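Cephalosporin acylase (PDB 2NLZ) probably acts as an N-terminal nucleophile hydrolase of the gamma-glutamyltranspeptidase family that cleaves amide bonds in cephalosporin-like or gamma-glutamyl compounds. Local coordinates at residues E62-G67 / K161-A166; R169-W174 / P181-F186; K189-A192 / G196-W199. The protein carries 1 engineered substitution. All blocks are in the same frame, centred on the assembly; numbering follows the deposited sequence. Where two conformers were deposited one is given.

Contact 1. Residues E62-G67 / K161-A166; sequences EPTSNG and KYWKAA
Thr64 and Trp163 bring the two backbones closest, with 6.1 Å between Thr64 CA and Trp163 CA, where a type I beta turn from Glu62 to Ser65 meets the side of helix 157-173. The turn follows directly on helix 47-61, and Ser65 N closes it on Glu62 O at 3.2 Å. Its second and third residues, Pro63 and Thr64, do the touching. Thr64 uses its methyl branch: with OG1 lodged between the backbone N and the carbonyl carbon (chi1 56°), CG2 is left anti to the carbonyl carbon and lies against the helix backbone, 3.7 Å from Trp163 N. Thr64 CG2 also lies 4.0 Å from Trp163 CB and, more loosely, near Tyr162 CB. The Trp163 indole comes back toward the turn because its CG is anti to the backbone N (chi1 -154°). Its six-membered ring then reaches the pyrrolidine of Pro63, which it meets at a slant, with Pro63 CG 3.8 Å from Trp163 CH2. Around this pair, Leu159 and Tyr153 add apolar packing, and the rings of Phe381 and Trp199 meet the indole edge-to-face. The polar end of the indole looks elsewhere, its NE1 hydrogen-bonded to Phe186 O, while Glu62 turns its carboxylate to Arg511 and Ser29. No hydrogen bond joins the two segments, so the turn rests on the helix by van der Waals packing, the Thr64 methyl on helix backbone and the Pro63 ring on the indole, and the indole NE1 and the Glu62 carboxylate find their partners in other parts of the chain.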
ATOM      1  N   GLU D  62      20.411 -24.913 -10.412  1.00 13.01           N
ATOM      2  CA  GLU D  62      20.202 -23.591 -11.012  1.00 21.79           C
ATOM      3  C   GLU D  62      21.227 -23.293 -12.120  1.00 23.49           C
ATOM      4  O   GLU D  62      22.089 -22.432 -11.951  1.00 27.47           O
ATOM      5  CB  GLU D  62      20.255 -22.515  -9.928  1.00 20.60           C
ATOM      6  CG  GLU D  62      19.667 -21.187 -10.334  1.00 23.81           C
ATOM      7  CD  GLU D  62      19.659 -20.174  -9.204  1.00 23.42           C
ATOM      8  OE1 GLU D  62      20.042 -19.013  -9.446  1.00 27.16           O
ATOM      9  OE2 GLU D  62      19.269 -20.535  -8.076  1.00 14.15           O
ATOM     10  N   PRO D  63      21.121 -23.990 -13.273  1.00 24.08           N
ATOM     11  CA  PRO D  63      22.129 -23.885 -14.336  1.00 27.82           C
ATOM     12  C   PRO D  63      22.101 -22.546 -15.061  1.00 27.04           C
ATOM     13  O   PRO D  63      22.989 -22.247 -15.853  1.00 33.09           O
ATOM     14  CB  PRO D  63      21.747 -25.010 -15.306  1.00 26.55           C
ATOM     15  CG  PRO D  63      20.722 -25.831 -14.578  1.00 28.34           C
ATOM     16  CD  PRO D  63      20.039 -24.909 -13.653  1.00 22.34           C
ATOM     17  N   THR D  64      21.091 -21.745 -14.769  1.00 30.10           N
ATOM     18  CA  THR D  64      20.951 -20.449 -15.384  1.00 28.45           C
ATOM     19  C   THR D  64      21.866 -19.424 -14.743  1.00 29.99           C
ATOM     20  O   THR D  64      21.995 -18.332 -15.259  1.00 32.30           O
ATOM     21  CB  THR D  64      19.508 -19.944 -15.286  1.00 31.96           C
ATOM     22  OG1 THR D  64      19.094 -19.932 -13.916  1.00 35.55           O
ATOM     23  CG2 THR D  64      18.570 -20.835 -16.084  1.00 31.76           C
ATOM     24  N   SER D  65      22.503 -19.772 -13.629  1.00 23.69           N
ATOM     25  CA  SER D  65      23.300 -18.809 -12.860  1.00 30.97           C
ATOM     26  C   SER D  65      24.683 -19.337 -12.506  1.00 30.04           C
ATOM     27  O   SER D  65      25.411 -18.744 -11.708  1.00 27.93           O
ATOM     28  CB  SER D  65      22.569 -18.449 -11.566  1.00 29.54           C
ATOM     29  OG  SER D  65      21.378 -17.742 -11.839  1.00 32.39           O
ATOM     30  N   ASN D  66      25.060 -20.440 -13.128  1.00 29.80           N
ATOM     31  CA  ASN D  66      26.040 -21.291 -12.522  1.00 26.68           C
ATOM     32  C   ASN D  66      26.549 -22.344 -13.466  1.00 31.64           C
ATOM     33  O   ASN D  66      25.987 -22.536 -14.536  1.00 37.74           O
ATOM     34  CB  ASN D  66      25.347 -22.000 -11.374  1.00 26.01           C
ATOM     35  CG  ASN D  66      26.262 -22.312 -10.286  1.00 35.41           C
ATOM     36  OD1 ASN D  66      25.973 -23.154  -9.455  1.00 31.95           O
ATOM     37  ND2 ASN D  66      27.404 -21.640 -10.271  1.00 58.97           N
ATOM     38  N   GLY D  67      27.597 -23.049 -13.053  1.00 29.75           N
ATOM     39  CA  GLY D  67      28.086 -24.218 -13.774  1.00 31.10           C
ATOM     40  C   GLY D  67      29.271 -24.852 -13.079  1.00 35.11           C
ATOM     41  O   GLY D  67      29.841 -24.287 -12.146  1.00 35.62           O
ATOM     42  N   LYS D 161      11.621 -19.437 -16.522  1.00 44.81           N
ATOM     43  CA  LYS D 161      11.629 -18.167 -17.233  1.00 46.68           C
ATOM     44  C   LYS D 161      13.011 -17.839 -17.799  1.00 46.81           C
ATOM     45  O   LYS D 161      13.138 -17.495 -18.974  1.00 42.30           O
ATOM     46  CB  LYS D 161      11.173 -17.031 -16.311  1.00 49.91           C
ATOM     47  CG  LYS D 161      11.060 -15.668 -17.009  1.00 68.26           C
ATOM     48  CD  LYS D 161      11.551 -14.504 -16.128  1.00 78.53           C
ATOM     49  CE  LYS D 161      10.523 -14.084 -15.071  1.00 83.12           C
ATOM     50  NZ  LYS D 161      10.999 -12.923 -14.257  1.00 78.39           N
ATOM     51  N   TYR D 162      14.040 -17.946 -16.961  1.00 47.68           N
ATOM     52  CA  TYR D 162      15.388 -17.572 -17.371  1.00 42.47           C
ATOM     53  C   TYR D 162      16.014 -18.612 -18.283  1.00 40.39           C
ATOM     54  O   TYR D 162      16.857 -18.279 -19.113  1.00 38.53           O
ATOM     55  CB  TYR D 162      16.286 -17.339 -16.163  1.00 42.28           C
ATOM     56  CG  TYR D 162      15.942 -16.113 -15.364  1.00 45.25           C
ATOM     57  CD1 TYR D 162      15.229 -16.218 -14.174  1.00 49.19           C
ATOM     58  CD2 TYR D 162      16.333 -14.842 -15.795  1.00 46.48           C
ATOM     59  CE1 TYR D 162      14.911 -15.094 -13.429  1.00 53.92           C
ATOM     60  CE2 TYR D 162      16.019 -13.704 -15.058  1.00 44.82           C
ATOM     61  CZ  TYR D 162      15.306 -13.843 -13.875  1.00 52.29           C
ATOM     62  OH  TYR D 162      14.985 -12.735 -13.130  1.00 55.41           O
ATOM     63  N   TRP D 163      15.602 -19.865 -18.114  1.00 31.46           N
ATOM     64  CA  TRP D 163      16.035 -20.942 -18.987  1.00 32.82           C
ATOM     65  C   TRP D 163      15.417 -20.751 -20.375  1.00 38.10           C
ATOM     66  O   TRP D 163      16.086 -20.953 -21.384  1.00 38.87           O
ATOM     67  CB  TRP D 163      15.626 -22.291 -18.387  1.00 34.26           C
ATOM     68  CG  TRP D 163      16.459 -23.484 -18.787  1.00 35.04           C
ATOM     69  CD1 TRP D 163      16.962 -23.772 -20.030  1.00 38.04           C
ATOM     70  CD2 TRP D 163      16.847 -24.569 -17.941  1.00 25.49           C
ATOM     71  NE1 TRP D 163      17.650 -24.963 -20.002  1.00 29.26           N
ATOM     72  CE2 TRP D 163      17.595 -25.470 -18.731  1.00 32.65           C
ATOM     73  CE3 TRP D 163      16.645 -24.864 -16.591  1.00 26.02           C
ATOM     74  CZ2 TRP D 163      18.140 -26.641 -18.207  1.00 35.88           C
ATOM     75  CZ3 TRP D 163      17.179 -26.031 -16.076  1.00 24.31           C
ATOM     76  CH2 TRP D 163      17.919 -26.901 -16.880  1.00 39.60           C
ATOM     77  N   LYS D 164      14.144 -20.357 -20.421  1.00 44.92           N
ATOM     78  CA  LYS D 164      13.473 -20.095 -21.693  1.00 51.56           C
ATOM     79  C   LYS D 164      14.043 -18.881 -22.377  1.00 49.40           C
ATOM     80  O   LYS D 164      14.216 -18.897 -23.585  1.00 52.37           O
ATOM     81  CB  LYS D 164      11.969 -19.917 -21.524  1.00 58.87           C
ATOM     82  CG  LYS D 164      11.169 -21.189 -21.727  1.00 83.35           C
ATOM     83  CD  LYS D 164       9.825 -20.873 -22.360  1.00 93.60           C
ATOM     84  CE  LYS D 164      10.003 -20.304 -23.757  1.00 90.13           C
ATOM     85  NZ  LYS D 164       8.856 -19.455 -24.136  1.00 85.57           N
ATOM     86  N   ALA D 165      14.333 -17.840 -21.596  1.00 52.57           N
ATOM     87  CA  ALA D 165      14.934 -16.607 -22.110  1.00 59.91           C
ATOM     88  C   ALA D 165      16.292 -16.884 -22.730  1.00 58.71           C
ATOM     89  O   ALA D 165      16.626 -16.340 -23.783  1.00 62.02           O
ATOM     90  CB  ALA D 165      15.060 -15.570 -21.003  1.00 63.38           C
ATOM     91  N   ALA D 166      17.061 -17.747 -22.071  1.00 60.34           N
ATOM     92  CA  ALA D 166      18.368 -18.153 -22.568  1.00 56.85           C
ATOM     93  C   ALA D 166      18.245 -18.986 -23.829  1.00 52.86           C
ATOM     94  O   ALA D 166      19.106 -18.909 -24.688  1.00 54.55           O
ATOM     95  CB  ALA D 166      19.145 -18.912 -21.508  1.00 54.45           C
TER

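Contact 2. Residues R169-W174 / P181-F186; sequences RVKTEW and PWFDTF. Engineered in segment 169-174: Val170 (natural residue Phe).
Phe183 and Trp182 reach from helix 180-186 to the end of helix 157-173 in an antiparallel helical hairpin. The short segment axes run at 150° to each other and come no nearer than 12.0 Å, a gap filled by large side chains. Phe183 is inserted against the last turn of the first helix: its CG lies anti to the carbonyl carbon (chi1 -69°), which turns the ring toward Val170 and Trp174. Phe183 CZ has Val170 O at its edge, in the ring plane, at 3.7 Å. Val170, an engineered residue that replaces a phenylalanine, also brings its CG1 near Phe183 CZ, but the position of that methyl is doubtful. Phe183 CE2 abuts the backbone one turn further on, 3.7 Å from Trp174 O. Beside it, the two tryptophans form a T-shaped pair with planes at 90°: the Trp174 edge points at one face of Trp182, Trp174 CZ3 standing 3.9 Å from Trp182 CD2. Trp174 is poorly ordered, so its exact pose deserves caution. Lys171 NZ may lie over the Phe183 face in a cation-pi contact, though this depends on one of two conformers and is doubtful. The opposite face of Trp182 is lined by Phe186, and farther out Phe381 meets Trp182 edge-to-face while Tyr179 stacks on Trp174. Within the second helix, Thr185 is folded back on its own backbone: Thr185 OG1 and Thr185 N grip Pro181 O from opposite faces of its carbonyl plane, each at 2.8 Å.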
ATOM      1  N   ARG D 169      16.543 -16.365 -26.950  1.00 78.27           N
ATOM      2  CA  ARG D 169      17.495 -15.379 -27.447  1.00 81.57           C
ATOM      3  C   ARG D 169      18.615 -16.057 -28.233  1.00 71.07           C
ATOM      4  O   ARG D 169      19.140 -15.523 -29.218  1.00 78.89           O
ATOM      5  CB  ARG D 169      18.079 -14.565 -26.283  1.00 88.79           C
ATOM      6  CG  ARG D 169      19.312 -13.751 -26.661  1.00 97.09           C
ATOM      7  CD  ARG D 169      19.313 -12.366 -26.035  1.00106.20           C
ATOM      8  NE  ARG D 169      20.272 -12.253 -24.942  1.00107.50           N
ATOM      9  CZ  ARG D 169      21.567 -12.006 -25.103  1.00103.14           C
ATOM     10  NH1 ARG D 169      22.083 -11.851 -26.316  1.00100.17           N
ATOM     11  NH2 ARG D 169      22.356 -11.917 -24.045  1.00104.55           N
ATOM     12  N   VAL D 170      18.938 -17.264 -27.803  1.00 38.71           N
ATOM     13  CA  VAL D 170      20.177 -17.918 -28.191  1.00 35.34           C
ATOM     14  C   VAL D 170      20.009 -18.976 -29.309  1.00 35.56           C
ATOM     15  O   VAL D 170      20.988 -19.336 -29.971  1.00 53.56           O
ATOM     16  CB  VAL D 170      20.855 -18.488 -26.909  1.00 31.03           C
ATOM     17  CG1 VAL D 170      21.489 -19.834 -27.154  1.00 29.67           C
ATOM     18  CG2 VAL D 170      21.789 -17.446 -26.225  1.00 25.02           C
ATOM     19  N   LYS D 171      18.781 -19.455 -29.526  1.00 60.35           N
ATOM     20  CA  LYS D 171      18.489 -20.375 -30.634  0.50 66.86           C
ATOM     21  C   LYS D 171      18.825 -19.709 -31.969  1.00 77.35           C
ATOM     22  O   LYS D 171      19.230 -20.378 -32.926  1.00 82.48           O
ATOM     23  CB  LYS D 171      17.020 -20.830 -30.601  0.50 59.40           C
ATOM     24  CG  LYS D 171      16.514 -21.604 -31.841  0.50 53.00           C
ATOM     25  CD  LYS D 171      16.853 -23.102 -31.806  0.50 40.28           C
ATOM     26  CE  LYS D 171      17.879 -23.517 -32.854  0.50  4.60           C
ATOM     27  NZ  LYS D 171      18.252 -24.950 -32.711  0.50  2.00           N
ATOM     28  N   THR D 172      18.673 -18.386 -32.019  1.00 87.07           N
ATOM     29  CA  THR D 172      18.968 -17.609 -33.221  1.00 97.44           C
ATOM     30  C   THR D 172      20.412 -17.098 -33.267  1.00 99.75           C
ATOM     31  O   THR D 172      21.005 -17.020 -34.342  1.00103.75           O
ATOM     32  CB  THR D 172      17.999 -16.413 -33.371  1.00100.21           C
ATOM     33  OG1 THR D 172      18.048 -15.605 -32.189  1.00101.86           O
ATOM     34  CG2 THR D 172      16.561 -16.896 -33.600  1.00 99.57           C
ATOM     35  N   GLU D 173      20.971 -16.759 -32.105  1.00101.14           N
ATOM     36  CA  GLU D 173      22.317 -16.173 -32.017  1.00102.97           C
ATOM     37  C   GLU D 173      23.452 -17.193 -31.993  1.00105.32           C
ATOM     38  O   GLU D 173      24.584 -16.871 -32.352  1.00101.38           O
ATOM     39  CB  GLU D 173      22.438 -15.287 -30.780  1.00103.26           C
ATOM     40  CG  GLU D 173      21.700 -13.970 -30.877  1.00104.34           C
ATOM     41  CD  GLU D 173      21.907 -13.097 -29.654  1.00104.55           C
ATOM     42  OE1 GLU D 173      22.921 -13.276 -28.946  1.00100.14           O
ATOM     43  OE2 GLU D 173      21.053 -12.223 -29.402  1.00104.66           O
ATOM     44  N   TRP D 174      23.155 -18.410 -31.547  1.00112.65           N
ATOM     45  CA  TRP D 174      24.165 -19.459 -31.463  1.00121.43           C
ATOM     46  C   TRP D 174      23.944 -20.531 -32.538  1.00126.13           C
ATOM     47  O   TRP D 174      23.371 -21.589 -32.268  1.00126.56           O
ATOM     48  CB  TRP D 174      24.205 -20.093 -30.055  1.00123.69           C
ATOM     49  CG  TRP D 174      24.630 -19.172 -28.900  1.00125.52           C
ATOM     50  CD1 TRP D 174      25.106 -17.894 -28.993  1.00126.82           C
ATOM     51  CD2 TRP D 174      24.636 -19.494 -27.494  1.00123.34           C
ATOM     52  NE1 TRP D 174      25.380 -17.396 -27.741  1.00127.66           N
ATOM     53  CE2 TRP D 174      25.103 -18.358 -26.806  1.00124.21           C
ATOM     54  CE3 TRP D 174      24.286 -20.630 -26.753  1.00121.78           C
ATOM     55  CZ2 TRP D 174      25.219 -18.321 -25.412  1.00120.87           C
ATOM     56  CZ3 TRP D 174      24.395 -20.587 -25.367  1.00119.15           C
ATOM     57  CH2 TRP D 174      24.856 -19.440 -24.715  1.00117.55           C
ATOM     58  N   PRO D 181      26.647 -28.674 -27.945  1.00 46.86           N
ATOM     59  CA  PRO D 181      26.508 -29.428 -26.703  1.00 47.05           C
ATOM     60  C   PRO D 181      25.665 -28.727 -25.641  1.00 46.59           C
ATOM     61  O   PRO D 181      25.074 -29.402 -24.798  1.00 49.24           O
ATOM     62  CB  PRO D 181      27.953 -29.581 -26.225  1.00 49.50           C
ATOM     63  CG  PRO D 181      28.771 -29.430 -27.439  1.00 49.78           C
ATOM     64  CD  PRO D 181      28.064 -28.374 -28.210  1.00 45.24           C
ATOM     65  N   TRP D 182      25.608 -27.397 -25.692  1.00 42.87           N
ATOM     66  CA  TRP D 182      24.714 -26.624 -24.831  1.00 36.78           C
ATOM     67  C   TRP D 182      23.254 -26.967 -25.096  1.00 39.80           C
ATOM     68  O   TRP D 182      22.474 -27.159 -24.162  1.00 43.29           O
ATOM     69  CB  TRP D 182      24.930 -25.121 -25.024  1.00 34.09           C
ATOM     70  CG  TRP D 182      24.187 -24.275 -24.021  1.00 39.13           C
ATOM     71  CD1 TRP D 182      24.690 -23.748 -22.868  1.00 39.91           C
ATOM     72  CD2 TRP D 182      22.811 -23.857 -24.084  1.00 37.63           C
ATOM     73  NE1 TRP D 182      23.720 -23.034 -22.207  1.00 34.72           N
ATOM     74  CE2 TRP D 182      22.558 -23.086 -22.927  1.00 37.76           C
ATOM     75  CE3 TRP D 182      21.771 -24.058 -25.002  1.00 33.01           C
ATOM     76  CZ2 TRP D 182      21.311 -22.518 -22.668  1.00 35.89           C
ATOM     77  CZ3 TRP D 182      20.533 -23.497 -24.740  1.00 31.27           C
ATOM     78  CH2 TRP D 182      20.312 -22.737 -23.583  1.00 32.95           C
ATOM     79  N   PHE D 183      22.881 -27.021 -26.369  1.00 35.55           N
ATOM     80  CA  PHE D 183      21.534 -27.417 -26.742  1.00 37.51           C
ATOM     81  C   PHE D 183      21.268 -28.883 -26.408  1.00 44.22           C
ATOM     82  O   PHE D 183      20.152 -29.239 -26.062  1.00 46.88           O
ATOM     83  CB  PHE D 183      21.281 -27.159 -28.231  1.00 46.84           C
ATOM     84  CG  PHE D 183      21.205 -25.700 -28.593  1.00 46.89           C
ATOM     85  CD1 PHE D 183      20.035 -24.981 -28.392  1.00 53.53           C
ATOM     86  CD2 PHE D 183      22.300 -25.048 -29.138  1.00 51.42           C
ATOM     87  CE1 PHE D 183      19.966 -23.637 -28.719  1.00 59.38           C
ATOM     88  CE2 PHE D 183      22.239 -23.705 -29.471  1.00 55.30           C
ATOM     89  CZ  PHE D 183      21.068 -22.998 -29.261  1.00 57.62           C
ATOM     90  N   ASP D 184      22.289 -29.730 -26.512  1.00 44.08           N
ATOM     91  CA  ASP D 184      22.127 -31.148 -26.195  1.00 49.37           C
ATOM     92  C   ASP D 184      21.932 -31.368 -24.692  1.00 51.59           C
ATOM     93  O   ASP D 184      21.140 -32.224 -24.285  1.00 49.59           O
ATOM     94  CB  ASP D 184      23.321 -31.960 -26.705  1.00 50.95           C
ATOM     95  CG  ASP D 184      23.385 -32.021 -28.218  1.00 57.14           C
ATOM     96  OD1 ASP D 184      22.352 -31.789 -28.886  1.00 56.98           O
ATOM     97  OD2 ASP D 184      24.479 -32.309 -28.739  1.00 59.74           O
ATOM     98  N   THR D 185      22.645 -30.575 -23.891  1.00 49.87           N
ATOM     99  CA  THR D 185      22.628 -30.661 -22.433  1.00 42.37           C
ATOM    100  C   THR D 185      21.448 -29.926 -21.786  1.00 44.82           C
ATOM    101  O   THR D 185      20.764 -30.487 -20.935  1.00 46.11           O
ATOM    102  CB  THR D 185      23.930 -30.092 -21.848  1.00 41.64           C
ATOM    103  OG1 THR D 185      25.041 -30.786 -22.416  1.00 32.63           O
ATOM    104  CG2 THR D 185      23.966 -30.212 -20.326  1.00 47.41           C
ATOM    105  N   PHE D 186      21.220 -28.676 -22.183  1.00 41.45           N
ATOM    106  CA  PHE D 186      20.254 -27.817 -21.490  1.00 37.01           C
ATOM    107  C   PHE D 186      18.919 -27.649 -22.208  1.00 40.48           C
ATOM    108  O   PHE D 186      17.961 -27.130 -21.628  1.00 40.20           O
ATOM    109  CB  PHE D 186      20.868 -26.449 -21.201  1.00 28.05           C
ATOM    110  CG  PHE D 186      22.066 -26.509 -20.322  1.00 30.76           C
ATOM    111  CD1 PHE D 186      21.964 -27.005 -19.035  1.00 21.44           C
ATOM    112  CD2 PHE D 186      23.295 -26.076 -20.776  1.00 28.74           C
ATOM    113  CE1 PHE D 186      23.065 -27.060 -18.212  1.00 29.29           C
ATOM    114  CE2 PHE D 186      24.411 -26.133 -19.964  1.00 31.40           C
ATOM    115  CZ  PHE D 186      24.297 -26.626 -18.680  1.00 31.90           C
TER

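Contact 3. Residues K189-A192 / G196-W199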
ATOM      1  N   LYS D 189      14.983 -31.562 -25.297  1.00 67.50           N
ATOM      2  CA  LYS D 189      13.746 -31.798 -26.028  1.00 71.51           C
ATOM      3  C   LYS D 189      13.523 -30.785 -27.143  1.00 70.76           C
ATOM      4  O   LYS D 189      12.412 -30.655 -27.649  1.00 75.72           O
ATOM      5  CB  LYS D 189      12.542 -31.795 -25.083  1.00 76.93           C
ATOM      6  CG  LYS D 189      12.082 -33.174 -24.630  1.00 86.49           C
ATOM      7  CD  LYS D 189      12.424 -33.427 -23.175  1.00 87.20           C
ATOM      8  CE  LYS D 189      11.579 -34.556 -22.614  1.00 86.59           C
ATOM      9  NZ  LYS D 189      11.505 -34.478 -21.135  1.00 77.41           N
ATOM     10  N   GLY D 190      14.572 -30.066 -27.527  1.00 71.15           N
ATOM     11  CA  GLY D 190      14.464 -29.072 -28.594  1.00 72.88           C
ATOM     12  C   GLY D 190      13.774 -27.793 -28.153  1.00 72.32           C
ATOM     13  O   GLY D 190      13.316 -27.004 -28.980  1.00 75.39           O
ATOM     14  N   ARG D 191      13.691 -27.607 -26.839  1.00 68.32           N
ATOM     15  CA  ARG D 191      13.223 -26.374 -26.224  1.00 57.53           C
ATOM     16  C   ARG D 191      13.733 -26.336 -24.782  1.00 52.57           C
ATOM     17  O   ARG D 191      14.338 -27.299 -24.304  1.00 47.21           O
ATOM     18  CB  ARG D 191      11.690 -26.248 -26.316  1.00 59.72           C
ATOM     19  CG  ARG D 191      10.870 -26.799 -25.155  1.00 65.66           C
ATOM     20  CD  ARG D 191      10.554 -28.264 -25.290  1.00 75.85           C
ATOM     21  NE  ARG D 191       9.838 -28.744 -24.120  1.00 83.63           N
ATOM     22  CZ  ARG D 191       9.028 -29.796 -24.095  1.00 96.28           C
ATOM     23  NH1 ARG D 191       8.437 -30.124 -22.959  1.00106.37           N
ATOM     24  NH2 ARG D 191       8.792 -30.513 -25.189  1.00104.27           N
ATOM     25  N   ALA D 192      13.524 -25.217 -24.100  1.00 50.55           N
ATOM     26  CA  ALA D 192      13.848 -25.123 -22.682  1.00 51.04           C
ATOM     27  C   ALA D 192      12.744 -25.791 -21.857  1.00 49.31           C
ATOM     28  O   ALA D 192      11.571 -25.679 -22.210  1.00 55.50           O
ATOM     29  CB  ALA D 192      14.022 -23.673 -22.275  1.00 47.16           C
ATOM     30  N   GLY D 196       7.384 -27.707 -14.130  1.00 44.34           N
ATOM     31  CA  GLY D 196       6.990 -29.034 -13.673  1.00 41.97           C
ATOM     32  C   GLY D 196       7.654 -30.171 -14.421  1.00 44.10           C
ATOM     33  O   GLY D 196       7.561 -31.330 -14.007  1.00 47.53           O
ATOM     34  N   GLU D 197       8.319 -29.843 -15.524  1.00 41.17           N
ATOM     35  CA  GLU D 197       9.018 -30.832 -16.328  1.00 46.90           C
ATOM     36  C   GLU D 197      10.321 -31.200 -15.624  1.00 42.23           C
ATOM     37  O   GLU D 197      11.010 -30.337 -15.104  1.00 41.90           O
ATOM     38  CB  GLU D 197       9.279 -30.272 -17.729  1.00 51.28           C
ATOM     39  CG  GLU D 197       9.591 -31.306 -18.801  1.00 61.82           C
ATOM     40  CD  GLU D 197       9.963 -30.666 -20.134  1.00 62.36           C
ATOM     41  OE1 GLU D 197      10.773 -31.257 -20.884  1.00 71.65           O
ATOM     42  OE2 GLU D 197       9.444 -29.571 -20.432  1.00 62.74           O
ATOM     43  N   VAL D 198      10.634 -32.489 -15.571  1.00 40.73           N
ATOM     44  CA  VAL D 198      11.874 -32.944 -14.960  1.00 41.13           C
ATOM     45  C   VAL D 198      13.031 -32.806 -15.939  1.00 43.36           C
ATOM     46  O   VAL D 198      12.935 -33.210 -17.102  1.00 49.69           O
ATOM     47  CB  VAL D 198      11.770 -34.402 -14.485  1.00 44.60           C
ATOM     48  CG1 VAL D 198      13.140 -34.963 -14.154  1.00 29.53           C
ATOM     49  CG2 VAL D 198      10.861 -34.500 -13.277  1.00 48.23           C
ATOM     50  N   TRP D 199      14.119 -32.214 -15.469  1.00 40.48           N
ATOM     51  CA  TRP D 199      15.330 -32.136 -16.264  1.00 38.16           C
ATOM     52  C   TRP D 199      16.421 -32.885 -15.529  1.00 39.67           C
ATOM     53  O   TRP D 199      16.492 -32.838 -14.301  1.00 42.47           O
ATOM     54  CB  TRP D 199      15.730 -30.681 -16.499  1.00 33.04           C
ATOM     55  CG  TRP D 199      17.018 -30.522 -17.225  1.00 38.68           C
ATOM     56  CD1 TRP D 199      17.204 -30.552 -18.572  1.00 39.31           C
ATOM     57  CD2 TRP D 199      18.315 -30.311 -16.644  1.00 34.59           C
ATOM     58  NE1 TRP D 199      18.533 -30.370 -18.870  1.00 38.12           N
ATOM     59  CE2 TRP D 199      19.237 -30.217 -17.705  1.00 35.02           C
ATOM     60  CE3 TRP D 199      18.784 -30.188 -15.334  1.00 26.07           C
ATOM     61  CZ2 TRP D 199      20.604 -30.007 -17.497  1.00 29.80           C
ATOM     62  CZ3 TRP D 199      20.139 -29.978 -15.128  1.00 31.29           C
ATOM     63  CH2 TRP D 199      21.034 -29.890 -16.205  1.00 31.59           C
TER
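Arg191 NH1 and Glu197 OE2, 2.8 Å apart, make the shorter of two salt bridges that converge on the Glu197 carboxylate. The approach is bent: the N-H...O angle is 144°, and the nitrogen sits well above the carboxylate plane, 51° out of it. The guanidinium and carboxylate planes are strongly inclined to each other, so the two groups do not meet in a flat paired fashion. The second oxygen takes a weaker bond, with Lys189 NZ 3.3 Å from Glu197 OE1. Glu197 therefore bridges two cationic side chains from the preceding loop, one at each oxygen. Its extended chain delivers the carboxylate there, CG lying anti to the backbone N (chi1 -161°) and the rest running straight on toward the loop, whereas both Lys189 and Arg191 bend at their second torsion to come and meet it. Glu197 OE2 has a further donor in Arg194 N, and this backbone bond probably makes the position of that oxygen more definite. The shared carboxylate probably balances the two positive charges, and they would favour its ionised form. Beyond the charges the packing is slight: the Lys189 methylenes pass the carboxylate, Lys189 CD lying 3.6 Å from Glu197 OE1. The network lies at the protein surface, where Val198 also packs on Lys22 of the second subunit. Ala192 rests on Trp163, Lys164 and Tyr167 of helix 157-173, while residues 198-199 pair antiparallel with strand 153-154 and Trp199 NE1 reaches back to Thr185 O of helix 180-186.

Overall arrangement
From the N terminus, the turn after helix 47-61 waits nearly a hundred residues before helix 157-173 returns to close contact 1. The same helix then ends in contact 2, where a loop of only six residues leads into helix 180-186, and the chain passes on to contact 3, which closes a loop of three residues before strand 198-199. The three follow in series without nesting or crossing, their centres 12 to 13 Å apart on one side of the chain's centre. Aromatic packing nevertheless links their segments: Pro63 of contact 1 packs on Phe186 of contact 2, and Phe186 on Trp199 of contact 3, joining turn, hairpin and short strand.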